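Local coordinates for putative periplasmic protein (Bacteroides eggerthii, PDB 4HBR) that is of unknown function but is a putative periplasmic protein of the PF11396 (DUF2874) family, built on a long antiparallel beta sheet, at residues Tyr16-Ile22 and Asp34-Asn38; Met54-Glu60 and Asn85-Phe91; Asp27-Val32 and Val44-Pro48. All coordinates share one frame; numbering follows the deposited sequence.

In the fold
All three contacts reach one antiparallel sheet whose eight strands follow each other in chain order. The centre of contact 2 lies about 3 Å from the centre of the chain, whereas the centres of contacts 1 and 3 lie about 16 and 14 Å from it; contacts 2 and 3 are partly buried, contact 1 is at the surface. Strand 30-37 serves both outer contacts, and contact 3 leads on to contact 2 because strands 40-46 and 52-58 are neighbours. The chemistry follows position: contacts 2 and 3 pair strands by direct backbone bonds, while in contact 1 a loop meets the sheet through bridging waters and a cluster of apolar and aromatic side chains.

Contact 1: residues Tyr16-Ile22 and Asp34-Asn38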
loop_
_atom_site.group_PDB
_atom_site.type_symbol
_atom_site.label_atom_id
_atom_site.label_comp_id
_atom_site.label_asym_id
_atom_site.label_seq_id
_atom_site.Cartn_x
_atom_site.Cartn_y
_atom_site.Cartn_z
ATOM N N TYR A 16 -5.313 -16.297 -2.412
ATOM C CA TYR A 16 -4.863 -16.094 -3.790
ATOM C C TYR A 16 -4.296 -17.379 -4.359
ATOM O O TYR A 16 -3.074 -17.543 -4.421
ATOM C CB TYR A 16 -3.834 -14.966 -3.882
ATOM C CG TYR A 16 -4.294 -13.660 -3.277
ATOM C CD1 TYR A 16 -4.068 -13.371 -1.937
ATOM C CD2 TYR A 16 -4.856 -12.663 -4.071
ATOM C CE1 TYR A 16 -4.483 -12.169 -1.377
ATOM C CE2 TYR A 16 -5.255 -11.445 -3.526
ATOM C CZ TYR A 16 -5.107 -11.223 -2.173
ATOM O OH TYR A 16 -5.485 -10.019 -1.666
ATOM N N PRO A 17 -5.166 -18.309 -4.807
ATOM C CA PRO A 17 -4.661 -19.584 -5.365
ATOM C C PRO A 17 -3.787 -19.443 -6.621
ATOM O O PRO A 17 -2.957 -20.312 -6.883
ATOM C CB PRO A 17 -5.934 -20.367 -5.687
ATOM C CG PRO A 17 -7.030 -19.685 -5.021
ATOM C CD PRO A 17 -6.641 -18.265 -4.801
ATOM N N THR A 18 -3.979 -18.368 -7.400
ATOM C CA THR A 18 -3.237 -18.156 -8.647
ATOM C C THR A 18 -1.911 -17.419 -8.418
ATOM O O THR A 18 -1.139 -17.289 -9.374
ATOM C CB THR A 18 -4.090 -17.413 -9.714
ATOM O OG1 THR A 18 -4.250 -16.038 -9.343
ATOM C CG2 THR A 18 -5.438 -18.073 -9.965
ATOM N N ALA A 19 -1.637 -16.955 -7.177
ATOM C CA ALA A 19 -0.405 -16.229 -6.841
ATOM C C ALA A 19 0.818 -17.098 -7.071
ATOM O O ALA A 19 0.881 -18.241 -6.596
ATOM C CB ALA A 19 -0.441 -15.745 -5.398
ATOM N N ALA A 20 1.764 -16.557 -7.844
ATOM C CA ALA A 20 3.007 -17.236 -8.214
ATOM C C ALA A 20 4.188 -16.297 -8.053
ATOM O O ALA A 20 4.013 -15.073 -8.121
ATOM C CB ALA A 20 2.926 -17.732 -9.652
ATOM N N GLY A 21 5.375 -16.880 -7.854
ATOM C CA GLY A 21 6.627 -16.159 -7.656
ATOM C C GLY A 21 6.560 -15.256 -6.446
ATOM O O GLY A 21 6.908 -14.071 -6.522
ATOM N N ILE A 22 6.047 -15.807 -5.336
ATOM C CA ILE A 22 5.862 -15.090 -4.087
ATOM C C ILE A 22 7.222 -14.921 -3.394
ATOM O O ILE A 22 7.985 -15.881 -3.253
ATOM C CB ILE A 22 4.810 -15.815 -3.182
ATOM C CG1 ILE A 22 3.475 -15.990 -3.915
ATOM C CG2 ILE A 22 4.609 -15.072 -1.837
ATOM C CD1 ILE A 22 2.672 -17.161 -3.469
ATOM N N ASP A 34 4.850 -10.846 -1.171
ATOM C CA ASP A 34 4.980 -9.906 -2.285
ATOM C C ASP A 34 4.861 -10.695 -3.600
ATOM O O ASP A 34 5.617 -11.644 -3.811
ATOM C CB ASP A 34 6.332 -9.168 -2.156
ATOM C CG ASP A 34 6.626 -8.175 -3.258
ATOM O OD1 ASP A 34 7.183 -8.592 -4.305
ATOM O OD2 ASP A 34 6.372 -6.974 -3.051
ATOM N N PHE A 35 3.873 -10.344 -4.456
ATOM C CA PHE A 35 3.583 -11.012 -5.750
ATOM C C PHE A 35 2.771 -10.087 -6.662
ATOM O O PHE A 35 2.299 -9.042 -6.215
ATOM C CB PHE A 35 2.815 -12.345 -5.533
ATOM C CG PHE A 35 1.563 -12.209 -4.694
ATOM C CD1 PHE A 35 1.638 -12.144 -3.299
ATOM C CD2 PHE A 35 0.313 -12.090 -5.295
ATOM C CE1 PHE A 35 0.491 -11.946 -2.526
ATOM C CE2 PHE A 35 -0.839 -11.892 -4.515
ATOM C CZ PHE A 35 -0.739 -11.842 -3.135
ATOM N N VAL A 36 2.572 -10.493 -7.923
ATOM C CA VAL A 36 1.788 -9.757 -8.919
ATOM C C VAL A 36 0.413 -10.443 -9.048
ATOM O O VAL A 36 0.326 -11.665 -9.211
ATOM C CB VAL A 36 2.537 -9.658 -10.283
ATOM C CG1 VAL A 36 1.690 -8.948 -11.341
ATOM C CG2 VAL A 36 3.885 -8.958 -10.115
HETATM N N MSE A 37 -0.646 -9.650 -8.914
HETATM C CA MSE A 37 -2.039 -10.093 -8.988
HETATM C C MSE A 37 -2.794 -9.175 -9.939
HETATM O O MSE A 37 -2.870 -7.977 -9.686
HETATM C CB MSE A 37 -2.672 -10.093 -7.563
HETATM C CG MSE A 37 -4.006 -10.837 -7.459
HETATM SE SE MSE A 37 -4.055 -12.585 -8.325
HETATM C CE MSE A 37 -2.763 -13.531 -7.210
ATOM N N ASN A 38 -3.296 -9.710 -11.050
ATOM C CA ASN A 38 -4.074 -8.952 -12.062
ATOM C C ASN A 38 -3.262 -7.761 -12.643
ATOM O O ASN A 38 -3.829 -6.691 -12.894
ATOM C CB ASN A 38 -5.418 -8.428 -11.444
ATOM C CG ASN A 38 -6.315 -9.492 -10.845
ATOM O OD1 ASN A 38 -6.695 -10.465 -11.503
ATOM N ND2 ASN A 38 -6.688 -9.315 -9.586
HETATM O O HOH W 1 1.177 -14.178 -9.216
HETATM O O HOH W 2 4.320 -12.535 -8.675
HETATM O O HOH W 3 7.177 -11.327 -6.506
#
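Water 2 donates to Ala20 O, at 2.6 Å from that oxygen, and accepts from Val36 N at 2.8 Å, bridging the loop 16-22 to the strand. Water 1 makes the converse link, accepting from Ala20 N and donating to Val36 O. Ala20 and Val36 therefore offer each other N-H and C=O as a hydrogen-bonded antiparallel pair would, but with a water inserted into each link, and no direct hydrogen bond joins the two segments. Water 3 continues the row by donating to both Gly21 O and Asp34 O; the latter oxygen is also approached by the CA-H of Ile22, with Ile22 CA and Asp34 O 3.5 Å apart.

Beside this row of waters, apolar side chains fill the contact. Phe35 turns an edge to the face of Tyr16: its CZ stands 3.8 Å above the plane of the Tyr16 ring, and the two planes are 59° apart. The Phe35 CG lies between its own backbone N and carbonyl carbon (chi1 53°), which swings the ring back beneath the loop, where Ala19 CB rests over its face, 3.7 Å from Phe35 CD2 and offset toward the rim. Met37, a selenomethionine, bends at both chi2 and chi3, and this fold in the chain brings CE to 3.6 Å from Ala19 CA. The same methyl lies 3.8 Å from Tyr16 CB, and SE passes 3.6 Å from Thr18 OG1. A type I turn from Tyr16 to Ala19, closed by Ala19 N to Tyr16 O, gathers these residues above the strand.

The loop joins helix 6-15 to strand 23-27, where Ala23 shares a backbone hydrogen bond with Asp34. Leu12 of the helix packs on both Ile22 and Phe35. Strand 30-37 pairs with strand 23-27 along one edge and with strand 40-46 along the other, where Phe35 shares a backbone hydrogen bond with Thr42.

Contact 2: residues Met54-Glu60 and Asn85-Phe91; sequences MKQTDWE and NVTWVQF
Trp59, just past the end of strand 52-58, lies on Trp88 of strand 82-90 in an offset stack, planes 19° apart, and Trp88 CB also sits 3.5 Å from the centroid of the Trp59 six-membered ring, over its face. The overlap brings Trp59 CH2 to 3.4 Å from Trp88 CD2. It lies at the end of an antiparallel ladder between the central strands of the eight-stranded sheet, in which Lys55 pairs with Gln90 and Thr57 with Trp88 through reciprocal backbone bonds. Beyond Asp58 the chain leaves the ladder: Val86 O takes Glu60 N at 3.0 Å, in the carbonyl plane and on a lone pair, together with a weak bond from Trp59 N.

On the face that bears Gln56, Asp58, Thr87 and Val89, Thr87 OG1 donates to Asp58 OD1 at 2.9 Å, from the anti side and 35° out of the carboxylate plane. The same oxygen has a salt bridge to Arg43, which also binds Gln56 OE1, while Leu134 O takes Gln56 NE2. Farther along, Met54, a selenomethionine bent at its last torsion (chi3 63°), makes an oblique Met-aromatic contact with Phe91, SE 3.8 Å from CE1, and its SE meets Val89 CG1 at 3.7 Å.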
loop_
_atom_site.group_PDB
_atom_site.type_symbol
_atom_site.label_atom_id
_atom_site.label_comp_id
_atom_site.label_asym_id
_atom_site.label_seq_id
_atom_site.Cartn_x
_atom_site.Cartn_y
_atom_site.Cartn_z
HETATM N N MSE A 54 -3.303 -6.899 6.702
HETATM C CA MSE A 54 -3.252 -5.823 5.728
HETATM C C MSE A 54 -2.955 -6.354 4.335
HETATM O O MSE A 54 -2.184 -7.296 4.168
HETATM C CB MSE A 54 -2.204 -4.759 6.129
HETATM C CG MSE A 54 -2.109 -3.583 5.137
HETATM SE SE MSE A 54 -1.149 -2.047 5.794
HETATM C CE MSE A 54 0.592 -2.731 6.071
ATOM N N LYS A 55 -3.558 -5.708 3.338
ATOM C CA LYS A 55 -3.349 -5.944 1.910
ATOM C C LYS A 55 -3.002 -4.614 1.270
ATOM O O LYS A 55 -3.586 -3.590 1.649
ATOM C CB LYS A 55 -4.619 -6.489 1.238
ATOM C CG LYS A 55 -4.998 -7.907 1.506
ATOM C CD LYS A 55 -6.356 -8.171 0.855
ATOM C CE LYS A 55 -6.921 -9.529 1.217
ATOM N NZ LYS A 55 -8.310 -9.715 0.693
ATOM N N GLN A 56 -2.101 -4.623 0.277
ATOM C CA GLN A 56 -1.759 -3.432 -0.499
ATOM C C GLN A 56 -1.706 -3.786 -1.970
ATOM O O GLN A 56 -1.129 -4.816 -2.335
ATOM C CB GLN A 56 -0.443 -2.798 -0.036
ATOM C CG GLN A 56 -0.571 -2.079 1.302
ATOM C CD GLN A 56 0.678 -1.380 1.728
ATOM O OE1 GLN A 56 1.668 -1.280 0.990
ATOM N NE2 GLN A 56 0.667 -0.920 2.961
ATOM N N THR A 57 -2.364 -2.958 -2.813
ATOM C CA THR A 57 -2.427 -3.095 -4.279
ATOM C C THR A 57 -1.840 -1.824 -4.876
ATOM O O THR A 57 -2.406 -0.746 -4.662
ATOM C CB THR A 57 -3.886 -3.349 -4.733
ATOM O OG1 THR A 57 -4.345 -4.562 -4.151
ATOM C CG2 THR A 57 -4.055 -3.422 -6.241
ATOM N N ASP A 58 -0.699 -1.934 -5.601
ATOM C CA ASP A 58 -0.101 -0.763 -6.229
ATOM C C ASP A 58 -0.784 -0.507 -7.543
ATOM O O ASP A 58 -0.445 -1.101 -8.556
ATOM C CB ASP A 58 1.422 -0.884 -6.408
ATOM C CG ASP A 58 2.228 -0.794 -5.128
ATOM O OD1 ASP A 58 1.668 -0.339 -4.098
ATOM O OD2 ASP A 58 3.423 -1.149 -5.161
ATOM N N TRP A 59 -1.781 0.360 -7.506
ATOM C CA TRP A 59 -2.555 0.820 -8.650
ATOM C C TRP A 59 -1.666 1.669 -9.556
ATOM O O TRP A 59 -1.889 1.696 -10.761
ATOM C CB TRP A 59 -3.731 1.659 -8.132
ATOM C CG TRP A 59 -4.933 0.892 -7.666
ATOM C CD1 TRP A 59 -5.327 -0.352 -8.081
ATOM C CD2 TRP A 59 -6.028 1.423 -6.890
ATOM N NE1 TRP A 59 -6.565 -0.657 -7.552
ATOM C CE2 TRP A 59 -7.022 0.415 -6.824
ATOM C CE3 TRP A 59 -6.241 2.639 -6.203
ATOM C CZ2 TRP A 59 -8.215 0.585 -6.121
ATOM C CZ3 TRP A 59 -7.421 2.808 -5.493
ATOM C CH2 TRP A 59 -8.406 1.803 -5.479
ATOM N N GLU A 60 -0.673 2.389 -8.952
ATOM C CA GLU A 60 0.363 3.235 -9.562
ATOM C C GLU A 60 -0.150 4.562 -10.149
ATOM O O GLU A 60 0.551 5.571 -10.033
ATOM C CB GLU A 60 1.138 2.466 -10.657
ATOM C CG GLU A 60 2.005 1.351 -10.087
ATOM C CD GLU A 60 2.797 0.504 -11.064
ATOM O OE1 GLU A 60 2.685 0.713 -12.295
ATOM O OE2 GLU A 60 3.530 -0.391 -10.583
ATOM N N ASN A 85 3.493 6.789 -7.007
ATOM C CA ASN A 85 2.791 5.561 -6.652
ATOM C C ASN A 85 1.404 5.867 -6.104
ATOM O O ASN A 85 1.157 6.949 -5.575
ATOM C CB ASN A 85 3.589 4.751 -5.605
ATOM C CG ASN A 85 3.298 3.259 -5.614
ATOM O OD1 ASN A 85 2.564 2.736 -6.467
ATOM N ND2 ASN A 85 3.866 2.541 -4.653
ATOM N N VAL A 86 0.498 4.905 -6.264
ATOM C CA VAL A 86 -0.884 4.939 -5.793
ATOM C C VAL A 86 -1.167 3.555 -5.253
ATOM O O VAL A 86 -1.070 2.577 -5.992
ATOM C CB VAL A 86 -1.916 5.382 -6.869
ATOM C CG1 VAL A 86 -3.331 5.319 -6.296
ATOM C CG2 VAL A 86 -1.622 6.773 -7.407
ATOM N N THR A 87 -1.498 3.464 -3.974
ATOM C CA THR A 87 -1.731 2.187 -3.305
ATOM C C THR A 87 -3.123 2.119 -2.672
ATOM O O THR A 87 -3.536 3.048 -1.978
ATOM C CB THR A 87 -0.637 1.957 -2.240
ATOM O OG1 THR A 87 0.652 2.123 -2.839
ATOM C CG2 THR A 87 -0.722 0.582 -1.584
ATOM N N TRP A 88 -3.822 0.999 -2.882
ATOM C CA TRP A 88 -5.109 0.731 -2.236
ATOM C C TRP A 88 -4.783 -0.174 -1.072
ATOM O O TRP A 88 -4.221 -1.256 -1.259
ATOM C CB TRP A 88 -6.066 0.118 -3.229
ATOM C CG TRP A 88 -7.422 -0.284 -2.735
ATOM C CD1 TRP A 88 -7.965 -1.526 -2.848
ATOM C CD2 TRP A 88 -8.507 0.593 -2.349
ATOM N NE1 TRP A 88 -9.300 -1.497 -2.507
ATOM C CE2 TRP A 88 -9.666 -0.208 -2.220
ATOM C CE3 TRP A 88 -8.602 1.975 -2.056
ATOM C CZ2 TRP A 88 -10.924 0.331 -1.916
ATOM C CZ3 TRP A 88 -9.847 2.503 -1.716
ATOM C CH2 TRP A 88 -10.991 1.691 -1.677
ATOM N N VAL A 89 -5.013 0.339 0.135
ATOM C CA VAL A 89 -4.657 -0.325 1.383
ATOM C C VAL A 89 -5.908 -0.861 2.006
ATOM O O VAL A 89 -6.855 -0.101 2.231
ATOM C CB VAL A 89 -3.872 0.604 2.358
ATOM C CG1 VAL A 89 -3.377 -0.178 3.576
ATOM C CG2 VAL A 89 -2.703 1.301 1.658
ATOM N N GLN A 90 -5.916 -2.169 2.295
ATOM C CA GLN A 90 -7.099 -2.815 2.872
ATOM C C GLN A 90 -6.781 -3.556 4.137
ATOM O O GLN A 90 -5.643 -3.958 4.372
ATOM C CB GLN A 90 -7.759 -3.773 1.888
ATOM C CG GLN A 90 -8.332 -3.078 0.666
ATOM C CD GLN A 90 -8.936 -4.120 -0.220
ATOM O OE1 GLN A 90 -10.094 -4.517 -0.055
ATOM N NE2 GLN A 90 -8.113 -4.695 -1.077
ATOM N N PHE A 91 -7.837 -3.790 4.925
ATOM C CA PHE A 91 -7.747 -4.420 6.231
ATOM C C PHE A 91 -8.924 -5.341 6.484
ATOM O O PHE A 91 -9.992 -5.110 5.892
ATOM C CB PHE A 91 -7.759 -3.322 7.301
ATOM C CG PHE A 91 -6.774 -2.203 7.092
ATOM C CD1 PHE A 91 -5.445 -2.342 7.504
ATOM C CD2 PHE A 91 -7.177 -0.995 6.509
ATOM C CE1 PHE A 91 -4.535 -1.294 7.352
ATOM C CE2 PHE A 91 -6.272 0.052 6.364
ATOM C CZ PHE A 91 -4.959 -0.099 6.799
HETATM O O HOH W 4 -5.449 -3.875 -1.472
#

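Contact 3: residues Asp27-Val32 and Val44-Pro48; sequences DKAYYV and VWFTP
Val32 lies over the indole of Trp45: its CG2 sits 3.6 Å from the centroid of the five-membered ring, 19° off the normal, and its CG1 rides 3.9 Å above the plane over the middle of the ring system. The indole is also held at its rim, where Trp45 NE1 donates to Asp27 OD2 at 2.9 Å. Asp27 reaches it with CG trans to the backbone N (chi1 -179°). This bond is nearly straight (175°) and lies in the plane of the indole, and the oxygen is met on its anti side. Ala136 N is a second donor to Asp27 OD2, so one carboxylate oxygen ties the indole to the start of the C-terminal helix 136-139. Tyr30 CB adds a contact with Trp45 CD1 at 3.8 Å.

The two segments form the open end of the beta hairpin of strands 30-37 and 40-46, with Tyr31 and Phe46 a hydrogen-bonded antiparallel pair through both of their backbone bonds. Just before it, a type II' turn from Asp27 to Tyr30 links strand 23-27 to the hairpin and sets Asp27 beside Trp45. The face bearing Tyr31 and Phe46 is turned to helix 6-15, whose Val8, Leu12 and Met15 touch Phe46. At the border of that face Pro48 CA meets the edge of the Tyr31 ring, in its plane, at 3.9 Å from CE2, while Pro48 CD lies 3.5 Å from Ala29 O.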
loop_
_atom_site.group_PDB
_atom_site.type_symbol
_atom_site.label_atom_id
_atom_site.label_comp_id
_atom_site.label_asym_id
_atom_site.label_seq_id
_atom_site.Cartn_x
_atom_site.Cartn_y
_atom_site.Cartn_z
ATOM N N ASP A 27 8.388 -7.767 8.341
ATOM C CA ASP A 27 8.165 -6.347 8.616
ATOM C C ASP A 27 7.648 -6.285 10.036
ATOM O O ASP A 27 6.479 -6.590 10.277
ATOM C CB ASP A 27 7.193 -5.707 7.586
ATOM C CG ASP A 27 6.895 -4.220 7.767
ATOM O OD1 ASP A 27 7.639 -3.544 8.520
ATOM O OD2 ASP A 27 5.942 -3.731 7.143
ATOM N N LYS A 28 8.551 -5.979 10.987
ATOM C CA LYS A 28 8.304 -5.935 12.438
ATOM C C LYS A 28 7.895 -7.376 12.859
ATOM O O LYS A 28 8.654 -8.298 12.556
ATOM C CB LYS A 28 7.277 -4.842 12.839
ATOM C CG LYS A 28 7.535 -3.462 12.237
ATOM C CD LYS A 28 8.016 -2.474 13.257
ATOM C CE LYS A 28 8.285 -1.127 12.623
ATOM N NZ LYS A 28 9.485 -1.132 11.727
ATOM N N ALA A 29 6.723 -7.608 13.485
ATOM C CA ALA A 29 6.360 -9.002 13.818
ATOM C C ALA A 29 5.486 -9.655 12.714
ATOM O O ALA A 29 4.916 -10.731 12.915
ATOM C CB ALA A 29 5.649 -9.065 15.155
ATOM N N TYR A 30 5.424 -9.031 11.537
ATOM C CA TYR A 30 4.629 -9.582 10.441
ATOM C C TYR A 30 5.456 -10.230 9.344
ATOM O O TYR A 30 6.574 -9.798 9.079
ATOM C CB TYR A 30 3.744 -8.484 9.813
ATOM C CG TYR A 30 2.884 -7.773 10.838
ATOM C CD1 TYR A 30 1.716 -8.355 11.316
ATOM C CD2 TYR A 30 3.274 -6.547 11.380
ATOM C CE1 TYR A 30 0.951 -7.734 12.303
ATOM C CE2 TYR A 30 2.502 -5.905 12.353
ATOM C CZ TYR A 30 1.333 -6.497 12.799
ATOM O OH TYR A 30 0.543 -5.866 13.728
ATOM N N TYR A 31 4.866 -11.245 8.688
ATOM C CA TYR A 31 5.378 -11.900 7.472
ATOM C C TYR A 31 4.685 -11.227 6.300
ATOM O O TYR A 31 3.477 -11.032 6.361
ATOM C CB TYR A 31 5.144 -13.425 7.473
ATOM C CG TYR A 31 5.959 -14.145 8.522
ATOM C CD1 TYR A 31 7.302 -14.446 8.306
ATOM C CD2 TYR A 31 5.397 -14.510 9.741
ATOM C CE1 TYR A 31 8.063 -15.101 9.275
ATOM C CE2 TYR A 31 6.148 -15.161 10.719
ATOM C CZ TYR A 31 7.481 -15.461 10.480
ATOM O OH TYR A 31 8.225 -16.117 11.434
ATOM N N VAL A 32 5.441 -10.812 5.272
ATOM C CA VAL A 32 4.874 -10.111 4.120
ATOM C C VAL A 32 5.087 -10.904 2.832
ATOM O O VAL A 32 6.222 -11.236 2.471
ATOM C CB VAL A 32 5.409 -8.668 3.958
ATOM C CG1 VAL A 32 4.602 -7.893 2.919
ATOM C CG2 VAL A 32 5.436 -7.928 5.291
ATOM N N VAL A 44 0.767 -8.682 1.135
ATOM C CA VAL A 44 -0.177 -9.144 2.166
ATOM C C VAL A 44 0.616 -9.404 3.444
ATOM O O VAL A 44 1.594 -10.145 3.402
ATOM C CB VAL A 44 -1.030 -10.395 1.731
ATOM C CG1 VAL A 44 -2.128 -10.709 2.755
ATOM C CG2 VAL A 44 -1.655 -10.185 0.365
ATOM N N TRP A 45 0.202 -8.776 4.567
ATOM C CA TRP A 45 0.829 -8.905 5.900
ATOM C C TRP A 45 0.104 -9.961 6.705
ATOM O O TRP A 45 -1.126 -9.990 6.725
ATOM C CB TRP A 45 0.799 -7.569 6.670
ATOM C CG TRP A 45 1.833 -6.564 6.259
ATOM C CD1 TRP A 45 2.916 -6.161 6.987
ATOM C CD2 TRP A 45 1.881 -5.830 5.025
ATOM N NE1 TRP A 45 3.615 -5.194 6.302
ATOM C CE2 TRP A 45 3.015 -4.984 5.087
ATOM C CE3 TRP A 45 1.034 -5.750 3.902
ATOM C CZ2 TRP A 45 3.357 -4.113 4.043
ATOM C CZ3 TRP A 45 1.345 -4.850 2.896
ATOM C CH2 TRP A 45 2.510 -4.064 2.958
ATOM N N PHE A 46 0.862 -10.794 7.399
ATOM C CA PHE A 46 0.351 -11.873 8.241
ATOM C C PHE A 46 0.978 -11.867 9.613
ATOM O O PHE A 46 2.182 -11.623 9.735
ATOM C CB PHE A 46 0.654 -13.247 7.591
ATOM C CG PHE A 46 -0.122 -13.566 6.340
ATOM C CD1 PHE A 46 -1.351 -14.210 6.411
ATOM C CD2 PHE A 46 0.390 -13.247 5.081
ATOM C CE1 PHE A 46 -2.074 -14.494 5.248
ATOM C CE2 PHE A 46 -0.328 -13.551 3.913
ATOM C CZ PHE A 46 -1.565 -14.150 4.007
ATOM N N THR A 47 0.194 -12.222 10.642
ATOM C CA THR A 47 0.726 -12.463 11.986
ATOM C C THR A 47 1.391 -13.853 11.944
ATOM O O THR A 47 1.026 -14.655 11.069
ATOM C CB THR A 47 -0.368 -12.404 13.068
ATOM O OG1 THR A 47 -1.296 -13.468 12.880
ATOM C CG2 THR A 47 -1.069 -11.062 13.148
ATOM N N PRO A 48 2.293 -14.219 12.892
ATOM C CA PRO A 48 2.868 -15.578 12.861
ATOM C C PRO A 48 1.807 -16.694 12.998
ATOM O O PRO A 48 2.083 -17.840 12.615
ATOM C CB PRO A 48 3.837 -15.568 14.048
ATOM C CG PRO A 48 4.189 -14.124 14.228
ATOM C CD PRO A 48 2.890 -13.421 13.984
#